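Local coordinates for CELL WALL surface anchor family protein (Streptococcus pneumoniae, PDB 2WW8) that acts as the adhesin of the pneumococcal pilus and probably recognises host cells through an integrin-like domain, at residues D64-L69 against E103-V108; K111-Q116 against I729-K734; K289-K294 against L494-S499. One frame throughout, in Å; residues are numbered along the deposited sequence.

Interaction 1: residues D64-L69 against E103-V108; sequences DAVFEL and EAQPPV
Val-66 meets two residues at once, Ala-104 and Gln-105, which makes this a classic beta bulge between antiparallel strands 66-71 and 97-105 of the first prealbumin-like domain. The carbonyl oxygen of Val-66 receives both amides of the bulge: Ala-104 N comes to 2.7 Å from Val-66 O, while the bond from Gln-105 N to Val-66 O is weak at 3.3 Å. In return Val-66 N gives its hydrogen to Gln-105 O at 2.8 Å, so three backbone bonds hold the one residue.

The extra residue shifts the register by one, and Phe-67 pairs with Glu-103 as a non-hydrogen-bonded pair. Side chains then divide between the two faces of the sheet. On one lie Val-66 and Gln-105: the glutamine takes chi1 78°, which lays its CG 3.6 Å from Val-66 CB, with the rest of the chain stretched out beyond. Val-66 CG1 turns instead to the bulge residue, 3.7 Å from Ala-104 CB.

The opposite face carries Phe-67 and Glu-103. The aliphatic part of the glutamate crosses the ring at a slant, with Glu-103 CG 3.9 Å from Phe-67 CE1, and the ring and carboxylate planes are 28° apart. Further out, Phe-67 is buried against Ile-52 of strand 48-55 and Ala-89 and Phe-91 of strand 88-94, so it links this sheet to the one packed against it. The carboxylate of Glu-103 leaves the contact, OE1 accepting the amide of Ser-113. The chain turns its corner at Ala-104, within the bulge; farther on, Pro-107, which also touches Glu-54 and Leu-62, closes the end of the contact with its CD 3.9 Å from Ala-65 CB.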
loop_
_atom_site.group_PDB
_atom_site.type_symbol
_atom_site.label_atom_id
_atom_site.label_comp_id
_atom_site.label_asym_id
_atom_site.label_seq_id
_atom_site.Cartn_x
_atom_site.Cartn_y
_atom_site.Cartn_z
ATOM N N ASP A 64 -41.071 -20.690 32.317
ATOM C CA ASP A 64 -42.376 -20.122 32.679
ATOM C C ASP A 64 -42.421 -19.009 33.745
ATOM O O ASP A 64 -43.507 -18.587 34.145
ATOM C CB ASP A 64 -43.403 -21.236 32.986
ATOM C CG ASP A 64 -43.558 -22.258 31.848
ATOM O OD1 ASP A 64 -43.046 -22.020 30.735
ATOM O OD2 ASP A 64 -44.205 -23.321 32.035
ATOM N N ALA A 65 -41.267 -18.521 34.199
ATOM C CA ALA A 65 -41.209 -17.339 35.075
ATOM C C ALA A 65 -41.642 -16.037 34.375
ATOM O O ALA A 65 -41.560 -15.933 33.143
ATOM C CB ALA A 65 -39.812 -17.192 35.692
ATOM N N VAL A 66 -42.103 -15.051 35.148
ATOM C CA VAL A 66 -42.724 -13.856 34.573
ATOM C C VAL A 66 -42.182 -12.574 35.217
ATOM O O VAL A 66 -42.318 -12.379 36.430
ATOM C CB VAL A 66 -44.293 -13.948 34.533
ATOM C CG1 VAL A 66 -44.979 -12.574 34.523
ATOM C CG2 VAL A 66 -44.769 -14.779 33.327
ATOM N N PHE A 67 -41.569 -11.719 34.392
ATOM C CA PHE A 67 -40.910 -10.508 34.878
ATOM C C PHE A 67 -41.514 -9.206 34.405
ATOM O O PHE A 67 -42.103 -9.143 33.334
ATOM C CB PHE A 67 -39.404 -10.515 34.542
ATOM C CG PHE A 67 -38.640 -11.596 35.253
ATOM C CD1 PHE A 67 -38.096 -11.367 36.513
ATOM C CD2 PHE A 67 -38.500 -12.856 34.673
ATOM C CE1 PHE A 67 -37.406 -12.374 37.169
ATOM C CE2 PHE A 67 -37.810 -13.878 35.318
ATOM C CZ PHE A 67 -37.269 -13.632 36.574
ATOM N N GLU A 68 -41.315 -8.169 35.212
ATOM C CA GLU A 68 -41.781 -6.828 34.885
ATOM C C GLU A 68 -40.725 -5.740 34.973
ATOM O O GLU A 68 -40.029 -5.604 35.980
ATOM C CB GLU A 68 -43.014 -6.454 35.712
ATOM C CG GLU A 68 -44.144 -7.411 35.343
ATOM C CD GLU A 68 -45.537 -6.953 35.741
ATOM O OE1 GLU A 68 -45.668 -5.979 36.523
ATOM O OE2 GLU A 68 -46.490 -7.598 35.244
ATOM N N LEU A 69 -40.634 -4.967 33.897
ATOM C CA LEU A 69 -39.721 -3.833 33.847
ATOM C C LEU A 69 -40.505 -2.527 33.741
ATOM O O LEU A 69 -41.241 -2.290 32.769
ATOM C CB LEU A 69 -38.731 -3.978 32.683
ATOM C CG LEU A 69 -37.599 -2.950 32.616
ATOM C CD1 LEU A 69 -36.613 -3.092 33.782
ATOM C CD2 LEU A 69 -36.915 -3.024 31.241
ATOM N N GLU A 103 -40.007 -9.849 39.755
ATOM C CA GLU A 103 -40.639 -11.117 39.429
ATOM C C GLU A 103 -42.159 -11.028 39.721
ATOM O O GLU A 103 -42.586 -10.852 40.862
ATOM C CB GLU A 103 -39.937 -12.245 40.191
ATOM C CG GLU A 103 -40.141 -13.634 39.618
ATOM C CD GLU A 103 -39.829 -14.711 40.642
ATOM O OE1 GLU A 103 -39.994 -14.440 41.869
ATOM O OE2 GLU A 103 -39.424 -15.832 40.235
ATOM N N ALA A 104 -42.979 -11.111 38.679
ATOM C CA ALA A 104 -44.422 -11.051 38.858
ATOM C C ALA A 104 -44.936 -12.429 39.308
ATOM O O ALA A 104 -45.604 -12.543 40.337
ATOM C CB ALA A 104 -45.109 -10.560 37.577
ATOM N N GLN A 105 -44.614 -13.473 38.548
ATOM C CA GLN A 105 -44.821 -14.841 39.017
ATOM C C GLN A 105 -43.559 -15.706 38.842
ATOM O O GLN A 105 -42.863 -15.568 37.840
ATOM C CB GLN A 105 -46.078 -15.462 38.392
ATOM C CG GLN A 105 -45.962 -15.956 36.961
ATOM C CD GLN A 105 -47.219 -16.682 36.504
ATOM O OE1 GLN A 105 -48.333 -16.288 36.837
ATOM N NE2 GLN A 105 -47.044 -17.742 35.722
ATOM N N PRO A 106 -43.236 -16.561 39.835
ATOM C CA PRO A 106 -42.167 -17.574 39.763
ATOM C C PRO A 106 -42.620 -18.843 39.027
ATOM O O PRO A 106 -43.826 -18.989 38.817
ATOM C CB PRO A 106 -41.891 -17.887 41.239
ATOM C CG PRO A 106 -43.188 -17.637 41.926
ATOM C CD PRO A 106 -43.818 -16.474 41.192
ATOM N N PRO A 107 -41.697 -19.753 38.643
ATOM C CA PRO A 107 -42.128 -21.032 38.048
ATOM C C PRO A 107 -42.954 -21.853 39.032
ATOM O O PRO A 107 -42.871 -21.613 40.242
ATOM C CB PRO A 107 -40.820 -21.773 37.752
ATOM C CG PRO A 107 -39.735 -20.745 37.804
ATOM C CD PRO A 107 -40.227 -19.648 38.716
ATOM N N VAL A 108 -43.746 -22.795 38.525
ATOM C CA VAL A 108 -44.563 -23.638 39.398
ATOM C C VAL A 108 -43.629 -24.560 40.186
ATOM O O VAL A 108 -42.722 -25.166 39.607
ATOM C CB VAL A 108 -45.687 -24.396 38.637
ATOM C CG1 VAL A 108 -46.846 -23.437 38.322
ATOM C CG2 VAL A 108 -45.169 -25.080 37.364
#

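Interaction 2: residues K111-Q116 against I729-K734; sequences KPSTKQ and ISKEKK
The loop joining strands 97-105 and 116-121 of the first prealbumin-like domain meets, through Lys-111, the chain at Lys-731 to Lys-734, just past strand 724-730. That strand returns from far along the sequence to lie between strands 48-55 and 135-137, so the contact joins a late stretch of chain to a loop of the early domain. One backbone bond crosses: Lys-111 N reaches Glu-732 O at 2.8 Å with an N-H...O angle of 164°.

Around it the side chains meet through their aliphatic parts. Extended beyond CG, the Lys-111 chain crosses the glutamate with its CD 3.9 Å from Glu-732 CB, and its CG lies 4.0 Å from Lys-734 CB. Lys-731 curls back toward the loop, but its exact path is doubtful because CE is modelled too close to Lys-111 O; its NZ makes a long, weak ion pair with Glu-103. Ser-113 itself forms an ST turn, its OG accepting from Lys-115 N at 3.1 Å.

Charge is spread over the surface here: Lys-733 forms a salt bridge with Glu-57, while Lys-111 NZ and Glu-732 OE1 stay 5.0 Å apart, so attraction between them is probably modest and the backbone bond is the firmer link.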
loop_
_atom_site.group_PDB
_atom_site.type_symbol
_atom_site.label_atom_id
_atom_site.label_comp_id
_atom_site.label_asym_id
_atom_site.label_seq_id
_atom_site.Cartn_x
_atom_site.Cartn_y
_atom_site.Cartn_z
ATOM N N LYS A 111 -40.633 -20.869 45.300
ATOM C CA LYS A 111 -40.925 -19.652 46.069
ATOM C C LYS A 111 -40.832 -18.385 45.222
ATOM O O LYS A 111 -40.006 -18.334 44.302
ATOM C CB LYS A 111 -39.926 -19.497 47.222
ATOM C CG LYS A 111 -40.386 -19.944 48.608
ATOM C CD LYS A 111 -39.171 -19.781 49.508
ATOM C CE LYS A 111 -39.366 -20.369 50.879
ATOM N NZ LYS A 111 -38.028 -20.354 51.514
ATOM N N PRO A 112 -41.654 -17.360 45.528
ATOM C CA PRO A 112 -41.477 -16.065 44.858
ATOM C C PRO A 112 -40.195 -15.412 45.370
ATOM O O PRO A 112 -39.666 -15.853 46.400
ATOM C CB PRO A 112 -42.711 -15.259 45.283
ATOM C CG PRO A 112 -43.118 -15.867 46.589
ATOM C CD PRO A 112 -42.774 -17.331 46.487
ATOM N N SER A 113 -39.695 -14.407 44.645
ATOM C CA SER A 113 -38.531 -13.631 45.069
ATOM C C SER A 113 -38.933 -12.398 45.895
ATOM O O SER A 113 -39.854 -11.669 45.527
ATOM C CB SER A 113 -37.719 -13.219 43.840
ATOM O OG SER A 113 -36.780 -12.206 44.156
ATOM N N THR A 114 -38.252 -12.155 47.012
ATOM C CA THR A 114 -38.539 -10.968 47.824
ATOM C C THR A 114 -37.803 -9.722 47.308
ATOM O O THR A 114 -37.889 -8.641 47.900
ATOM C CB THR A 114 -38.208 -11.206 49.325
ATOM O OG1 THR A 114 -37.045 -12.040 49.429
ATOM C CG2 THR A 114 -39.381 -11.864 50.069
ATOM N N LYS A 115 -37.090 -9.877 46.192
ATOM C CA LYS A 115 -36.109 -8.894 45.730
ATOM C C LYS A 115 -36.562 -8.156 44.471
ATOM O O LYS A 115 -37.103 -8.738 43.524
ATOM C CB LYS A 115 -34.744 -9.565 45.535
ATOM C CG LYS A 115 -33.526 -8.652 45.394
ATOM C CD LYS A 115 -32.296 -9.508 45.053
ATOM C CE LYS A 115 -31.050 -8.727 44.631
ATOM N NZ LYS A 115 -30.537 -7.743 45.617
ATOM N N GLN A 116 -36.346 -6.845 44.516
ATOM C CA GLN A 116 -36.593 -5.948 43.400
ATOM C C GLN A 116 -35.254 -5.400 42.905
ATOM O O GLN A 116 -34.462 -4.875 43.689
ATOM C CB GLN A 116 -37.459 -4.788 43.881
ATOM C CG GLN A 116 -38.929 -5.089 44.078
ATOM C CD GLN A 116 -39.735 -3.802 44.137
ATOM O OE1 GLN A 116 -39.457 -2.924 44.955
ATOM N NE2 GLN A 116 -40.721 -3.672 43.256
ATOM N N ILE A 729 -30.867 -16.298 38.693
ATOM C CA ILE A 729 -31.562 -16.445 39.976
ATOM C C ILE A 729 -31.666 -17.903 40.384
ATOM O O ILE A 729 -32.243 -18.727 39.667
ATOM C CB ILE A 729 -32.921 -15.750 40.016
ATOM C CG1 ILE A 729 -32.697 -14.242 40.178
ATOM C CG2 ILE A 729 -33.713 -16.265 41.209
ATOM C CD1 ILE A 729 -33.815 -13.398 39.614
ATOM N N SER A 730 -31.048 -18.183 41.528
ATOM C CA SER A 730 -31.254 -19.444 42.232
ATOM C C SER A 730 -32.559 -19.439 43.037
ATOM O O SER A 730 -32.710 -18.718 44.023
ATOM C CB SER A 730 -30.056 -19.741 43.131
ATOM O OG SER A 730 -29.000 -20.189 42.312
ATOM N N LYS A 731 -33.515 -20.251 42.614
ATOM C CA LYS A 731 -34.833 -20.222 43.240
ATOM C C LYS A 731 -34.939 -21.307 44.331
ATOM O O LYS A 731 -34.292 -22.361 44.214
ATOM C CB LYS A 731 -35.883 -20.332 42.128
ATOM C CG LYS A 731 -36.177 -19.032 41.377
ATOM C CD LYS A 731 -37.649 -18.573 41.545
ATOM C CE LYS A 731 -37.926 -17.570 42.679
ATOM N NZ LYS A 731 -37.112 -16.302 42.755
ATOM N N GLU A 732 -35.710 -21.047 45.396
ATOM C CA GLU A 732 -35.962 -22.063 46.445
ATOM C C GLU A 732 -37.276 -22.803 46.176
ATOM O O GLU A 732 -38.337 -22.182 46.055
ATOM C CB GLU A 732 -36.017 -21.501 47.886
ATOM C CG GLU A 732 -35.073 -20.345 48.252
ATOM C CD GLU A 732 -33.663 -20.784 48.662
ATOM O OE1 GLU A 732 -33.533 -21.612 49.595
ATOM O OE2 GLU A 732 -32.671 -20.285 48.064
ATOM N N LYS A 733 -37.201 -24.127 46.079
ATOM C CA LYS A 733 -38.412 -24.948 46.065
ATOM C C LYS A 733 -39.364 -24.489 47.180
ATOM O O LYS A 733 -38.950 -24.315 48.330
ATOM C CB LYS A 733 -38.048 -26.417 46.264
ATOM C CG LYS A 733 -39.012 -27.405 45.636
ATOM C CD LYS A 733 -38.500 -27.902 44.294
ATOM C CE LYS A 733 -38.991 -29.316 44.043
ATOM N NZ LYS A 733 -38.129 -29.959 43.023
ATOM N N LYS A 734 -40.629 -24.251 46.846
ATOM C CA LYS A 734 -41.611 -23.932 47.891
ATOM C C LYS A 734 -42.187 -25.169 48.560
ATOM O O LYS A 734 -42.417 -26.209 47.936
ATOM C CB LYS A 734 -42.701 -22.947 47.455
ATOM C CG LYS A 734 -43.517 -23.310 46.223
ATOM C CD LYS A 734 -44.959 -23.660 46.571
ATOM C CE LYS A 734 -45.817 -22.447 46.892
ATOM N NZ LYS A 734 -45.215 -21.691 48.020
#

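Interaction 3: residues K289-K294 against L494-S499; sequences KGVADK and LNWRES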
loop_
_atom_site.group_PDB
_atom_site.type_symbol
_atom_site.label_atom_id
_atom_site.label_comp_id
_atom_site.label_asym_id
_atom_site.label_seq_id
_atom_site.Cartn_x
_atom_site.Cartn_y
_atom_site.Cartn_z
ATOM N N LYS A 289 34.547 -1.747 -45.759
ATOM C CA LYS A 289 35.748 -1.924 -44.960
ATOM C C LYS A 289 36.911 -2.391 -45.846
ATOM O O LYS A 289 36.687 -2.721 -47.014
ATOM C CB LYS A 289 35.467 -3.022 -43.940
ATOM C CG LYS A 289 34.470 -2.641 -42.875
ATOM C CD LYS A 289 34.959 -1.585 -41.934
ATOM C CE LYS A 289 33.748 -1.194 -41.077
ATOM N NZ LYS A 289 34.186 -0.274 -39.938
ATOM N N GLY A 290 38.129 -2.371 -45.305
ATOM C CA GLY A 290 39.252 -2.953 -46.020
ATOM C C GLY A 290 40.169 -1.851 -46.547
ATOM O O GLY A 290 39.926 -0.616 -46.424
ATOM N N VAL A 291 41.243 -2.358 -47.130
ATOM C CA VAL A 291 42.330 -1.542 -47.682
ATOM C C VAL A 291 42.356 -1.770 -49.190
ATOM O O VAL A 291 41.360 -2.211 -49.767
ATOM C CB VAL A 291 43.622 -1.893 -47.005
ATOM C CG1 VAL A 291 43.578 -1.368 -45.565
ATOM C CG2 VAL A 291 43.948 -3.428 -47.138
ATOM N N ALA A 292 43.454 -1.399 -49.842
ATOM C CA ALA A 292 43.481 -1.526 -51.291
ATOM C C ALA A 292 44.918 -1.855 -51.711
ATOM O O ALA A 292 45.853 -1.569 -50.965
ATOM C CB ALA A 292 43.003 -0.200 -51.942
ATOM N N ASP A 293 45.103 -2.415 -52.895
ATOM C CA ASP A 293 46.462 -2.568 -53.362
ATOM C C ASP A 293 46.898 -1.244 -54.026
ATOM O O ASP A 293 46.149 -0.259 -54.037
ATOM C CB ASP A 293 46.631 -3.756 -54.318
ATOM C CG ASP A 293 45.959 -3.583 -55.696
ATOM O OD1 ASP A 293 45.481 -2.473 -56.035
ATOM O OD2 ASP A 293 45.946 -4.608 -56.423
ATOM N N LYS A 294 48.120 -1.201 -54.553
ATOM C CA LYS A 294 48.581 0.078 -55.116
ATOM C C LYS A 294 47.840 0.599 -56.389
ATOM O O LYS A 294 48.026 1.759 -56.728
ATOM C CB LYS A 294 50.103 0.058 -55.352
ATOM C CG LYS A 294 50.946 0.079 -54.044
ATOM C CD LYS A 294 52.431 -0.409 -54.277
ATOM C CE LYS A 294 53.483 0.648 -54.750
ATOM N NZ LYS A 294 53.414 1.845 -53.861
ATOM N N LEU A 494 50.086 -3.013 -49.297
ATOM C CA LEU A 494 48.852 -2.382 -48.872
ATOM C C LEU A 494 48.857 -0.853 -48.754
ATOM O O LEU A 494 49.828 -0.269 -48.233
ATOM C CB LEU A 494 48.385 -2.935 -47.518
ATOM C CG LEU A 494 48.249 -4.457 -47.405
ATOM C CD1 LEU A 494 47.991 -4.879 -45.968
ATOM C CD2 LEU A 494 47.200 -5.032 -48.420
ATOM N N ASN A 495 47.734 -0.260 -49.146
ATOM C CA ASN A 495 47.539 1.183 -49.035
ATOM C C ASN A 495 46.189 1.351 -48.357
ATOM O O ASN A 495 45.308 0.479 -48.475
ATOM C CB ASN A 495 47.430 1.894 -50.402
ATOM C CG ASN A 495 48.751 2.173 -51.072
ATOM O OD1 ASN A 495 49.842 1.911 -50.570
ATOM N ND2 ASN A 495 48.646 2.753 -52.263
ATOM N N TRP A 496 46.000 2.460 -47.627
ATOM C CA TRP A 496 44.614 2.776 -47.166
ATOM C C TRP A 496 43.699 3.075 -48.406
ATOM O O TRP A 496 44.173 3.670 -49.398
ATOM C CB TRP A 496 44.657 4.068 -46.305
ATOM C CG TRP A 496 45.533 3.911 -45.148
ATOM C CD1 TRP A 496 46.753 4.488 -44.958
ATOM C CD2 TRP A 496 45.290 3.085 -43.989
ATOM N NE1 TRP A 496 47.296 4.060 -43.784
ATOM C CE2 TRP A 496 46.413 3.217 -43.157
ATOM C CE3 TRP A 496 44.232 2.253 -43.587
ATOM C CZ2 TRP A 496 46.535 2.553 -41.928
ATOM C CZ3 TRP A 496 44.342 1.590 -42.367
ATOM C CH2 TRP A 496 45.491 1.750 -41.553
ATOM N N ARG A 497 42.437 2.653 -48.395
ATOM C CA ARG A 497 41.520 2.966 -49.501
ATOM C C ARG A 497 41.196 4.470 -49.581
ATOM O O ARG A 497 41.315 5.190 -48.561
ATOM C CB ARG A 497 40.268 2.050 -49.438
ATOM C CG ARG A 497 39.197 2.481 -48.478
ATOM C CD ARG A 497 38.024 1.479 -48.519
ATOM N NE ARG A 497 36.816 1.970 -47.856
ATOM C CZ ARG A 497 36.536 1.770 -46.576
ATOM N NH1 ARG A 497 37.399 1.104 -45.812
ATOM N NH2 ARG A 497 35.419 2.280 -46.040
ATOM N N GLU A 498 40.889 4.929 -50.808
ATOM C CA GLU A 498 40.688 6.321 -51.105
ATOM C C GLU A 498 39.832 7.030 -50.024
ATOM O O GLU A 498 40.175 8.093 -49.568
ATOM C CB GLU A 498 39.964 6.499 -52.441
ATOM C CG GLU A 498 40.063 7.945 -52.913
ATOM C CD GLU A 498 38.981 8.881 -52.288
ATOM O OE1 GLU A 498 37.886 8.350 -51.962
ATOM O OE2 GLU A 498 39.162 10.134 -52.104
ATOM N N SER A 499 38.706 6.443 -49.660
ATOM C CA SER A 499 37.761 7.140 -48.769
ATOM C C SER A 499 38.254 7.369 -47.330
ATOM O O SER A 499 37.613 8.098 -46.594
ATOM C CB SER A 499 36.429 6.400 -48.815
ATOM O OG SER A 499 36.554 5.243 -48.028
HETATM O O HOH W 1 41.585 1.524 -45.695
#
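A chi1 of 82° tucks CG of Arg-497 over its own backbone, and the extended chain from there carries the guanidinium past Gly-290 to Lys-289. Arg-497 NH1 donates a hydrogen bond to Gly-290 O (3.1 Å), in the carbonyl plane on a lone pair, with the oxygen near the guanidinium plane. A water gives a second bond to Gly-290 O and accepts from Arg-497 N, bridging the same two residues. Lys-289 N sits over one face of the guanidinium, and NH1 also forms a salt bridge with Asp-444.

Next to this grip the ends of strands 284-292 and 489-496 pair antiparallel, in a sheet separate from the parallel sheet of the magnesium-binding domain, whose make-up is consistent with a von Willebrand A-like (integrin inserted-domain) fold. Ala-292 and Asn-495 are the hydrogen-bonded pair: Ala-292 N to Asn-495 O is 3.0 Å, and Asn-495 N to Ala-292 O is 2.9 Å. Val-291 reaches across with both its methyls, CG2 lying 3.8 Å from Leu-494 CD2 and CG1 4.2 Å from Trp-496 CE3 in an oblique approach to the indole. Leu-299 packs on both Val-291 and Leu-494, and the indole meets the ring of Phe-451.

Interactions 1 and 2 are neighbours in the first prealbumin-like domain, their centres about 10 Å apart. Glu-103 joins them: its OE1 takes a hydrogen bond from Ser-113 N at 2.8 Å, and OE2 makes a long, weak ion pair with Lys-731 NZ at 3.5 Å. Pro-106 CB also packs 3.6 Å from Lys-111 O. Interaction 3 lies far off, on the other side of the chain's centre; its centre is about 122 Å from that of interaction 1 and about 125 Å from that of interaction 2. It lies in the part of the chain that holds the magnesium ion, where the side chain of Lys-289 is about 12 Å from that ion, bound by Ser-234, Ser-236 and Asp-387.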